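Local structure of beta subunit of photoactivated adenylyl cyclase (Beggiatoa sp. PS, 5M2A) at residues Phe158-Ala163 with Ile202-Met207. The protein probably makes cyclic AMP from ATP under the control of blue light, sensed by its flavin-binding BLUF domain. Numbering follows the deposited sequence.
With MG (magnesium ion), chain G.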
loop_
_atom_site.group_PDB
_atom_site.type_symbol
_atom_site.label_atom_id
_atom_site.label_comp_id
_atom_site.label_asym_id
_atom_site.label_seq_id
_atom_site.Cartn_x
_atom_site.Cartn_y
_atom_site.Cartn_z
ATOM N N PHE A 158 -3.583 -9.799 13.458
ATOM C CA PHE A 158 -4.188 -8.473 13.585
ATOM C C PHE A 158 -3.885 -7.964 14.981
ATOM O O PHE A 158 -4.093 -8.687 15.956
ATOM C CB PHE A 158 -5.712 -8.495 13.392
ATOM C CG PHE A 158 -6.159 -8.456 11.966
ATOM C CD1 PHE A 158 -6.161 -7.269 11.262
ATOM C CD2 PHE A 158 -6.611 -9.599 11.335
ATOM C CE1 PHE A 158 -6.590 -7.221 9.947
ATOM C CE2 PHE A 158 -7.043 -9.557 10.017
ATOM C CZ PHE A 158 -7.031 -8.368 9.325
ATOM N N SER A 159 -3.391 -6.731 15.080
ATOM C CA SER A 159 -3.225 -6.101 16.381
ATOM C C SER A 159 -3.720 -4.669 16.292
ATOM O O SER A 159 -3.556 -4.018 15.262
ATOM C CB SER A 159 -1.772 -6.134 16.848
ATOM O OG SER A 159 -0.925 -5.367 16.008
ATOM N N ASP A 160 -4.339 -4.173 17.363
ATOM C CA ASP A 160 -4.786 -2.784 17.346
ATOM C C ASP A 160 -4.758 -2.227 18.760
ATOM O O ASP A 160 -4.433 -2.926 19.723
ATOM C CB ASP A 160 -6.168 -2.642 16.691
ATOM C CG ASP A 160 -7.306 -3.073 17.577
ATOM O OD1 ASP A 160 -7.070 -3.700 18.623
ATOM O OD2 ASP A 160 -8.460 -2.771 17.210
ATOM N N ILE A 161 -5.124 -0.962 18.872
ATOM C CA ILE A 161 -4.881 -0.180 20.079
ATOM C C ILE A 161 -6.105 -0.223 20.978
ATOM O O ILE A 161 -7.224 0.064 20.534
ATOM C CB ILE A 161 -4.532 1.269 19.710
ATOM C CG1 ILE A 161 -3.227 1.289 18.909
ATOM C CG2 ILE A 161 -4.451 2.118 20.953
ATOM C CD1 ILE A 161 -2.807 2.690 18.448
ATOM N N LEU A 162 -5.890 -0.550 22.256
ATOM C CA LEU A 162 -6.982 -0.596 23.221
ATOM C C LEU A 162 -7.549 0.795 23.460
ATOM O O LEU A 162 -6.802 1.766 23.617
ATOM C CB LEU A 162 -6.489 -1.176 24.552
ATOM C CG LEU A 162 -7.551 -1.312 25.641
ATOM C CD1 LEU A 162 -8.545 -2.401 25.256
ATOM C CD2 LEU A 162 -6.912 -1.601 26.989
ATOM N N ALA A 163 -8.885 0.884 23.507
ATOM C CA ALA A 163 -9.593 2.141 23.765
ATOM C C ALA A 163 -9.199 3.232 22.772
ATOM O O ALA A 163 -9.136 4.414 23.120
ATOM C CB ALA A 163 -9.371 2.627 25.199
ATOM N N ILE A 202 -4.764 -0.679 8.725
ATOM C CA ILE A 202 -6.178 -0.346 8.566
ATOM C C ILE A 202 -6.610 0.409 9.819
ATOM O O ILE A 202 -6.786 -0.196 10.883
ATOM C CB ILE A 202 -7.047 -1.596 8.359
ATOM C CG1 ILE A 202 -6.470 -2.467 7.250
ATOM C CG2 ILE A 202 -8.479 -1.205 8.031
ATOM C CD1 ILE A 202 -6.807 -3.921 7.412
ATOM N N GLY A 203 -6.786 1.717 9.704
ATOM C CA GLY A 203 -7.012 2.479 10.922
ATOM C C GLY A 203 -5.814 2.318 11.836
ATOM O O GLY A 203 -4.659 2.448 11.419
ATOM N N ASP A 204 -6.078 1.998 13.099
ATOM C CA ASP A 204 -5.014 1.743 14.060
ATOM C C ASP A 204 -4.585 0.287 14.075
ATOM O O ASP A 204 -3.812 -0.109 14.949
ATOM C CB ASP A 204 -5.457 2.148 15.472
ATOM C CG ASP A 204 -6.679 1.367 15.946
ATOM O OD1 ASP A 204 -7.670 1.308 15.194
ATOM O OD2 ASP A 204 -6.644 0.791 17.059
ATOM N N CYS A 205 -5.058 -0.509 13.123
ATOM C CA CYS A 205 -4.819 -1.947 13.100
ATOM C C CYS A 205 -3.643 -2.289 12.195
ATOM O O CYS A 205 -3.518 -1.748 11.093
ATOM C CB CYS A 205 -6.054 -2.717 12.607
ATOM S SG CYS A 205 -7.547 -2.610 13.614
ATOM N N VAL A 206 -2.798 -3.210 12.656
ATOM C CA VAL A 206 -1.694 -3.748 11.865
ATOM C C VAL A 206 -2.109 -5.140 11.407
ATOM O O VAL A 206 -2.480 -5.989 12.228
ATOM C CB VAL A 206 -0.382 -3.820 12.660
ATOM C CG1 VAL A 206 0.727 -4.441 11.793
ATOM C CG2 VAL A 206 0.021 -2.443 13.178
ATOM N N MET A 207 -2.050 -5.377 10.101
ATOM C CA MET A 207 -2.344 -6.683 9.535
ATOM C C MET A 207 -1.067 -7.290 8.977
ATOM O O MET A 207 -0.337 -6.629 8.235
ATOM C CB MET A 207 -3.392 -6.577 8.427
ATOM C CG MET A 207 -3.694 -7.910 7.750
ATOM S SD MET A 207 -4.845 -7.687 6.366
ATOM C CE MET A 207 -5.061 -9.382 5.805
HETATM MG MG MG G . -8.673 -0.091 18.461
HETATM O O HOH W 1 -10.247 -0.221 19.903
#
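Ser159 and Val206 join two antiparallel strands as a hydrogen-bonded pair, Ser159 N giving to Val206 O (3.1 Å) and Val206 N to Ser159 O (2.8 Å). Strand 205-211 emerges from the type II' turn Ile202-Cys205, where a carboxylate takes over the pairing: Asp204 OD2 accepts Ile161 N at 2.9 Å, on its anti side and tilted from its plane. The same oxygen binds magnesium at 2.6 Å, and Ile161 O does so at 2.5 Å. Asp160 OD2 lies farther from the magnesium, at 3.0 Å, while its OD1 is salt-bridged to Arg287; the carboxylate planes of Asp160 and Asp204 are turned 25° from each other.

Apolar contact occupies the other end. With CG anti to the backbone N (chi1 177°) and the chain extended beyond it, Met207 runs alongside the Phe158 ring, CB 3.6 Å from CE1, and its SD makes an oblique Met-aromatic contact; Ile202 CD1 meets the ring edge. Replacing Phe158 with alanine would probably deprive Met207 and Ile202 of this shared partner and open a gap beneath helix 274-285. Pairing two acidic side chains with a backbone carbonyl around the ion recalls the metal site of class III nucleotidyl cyclases, where the metal, here with Arg287, would offset the repulsion between the carboxylates.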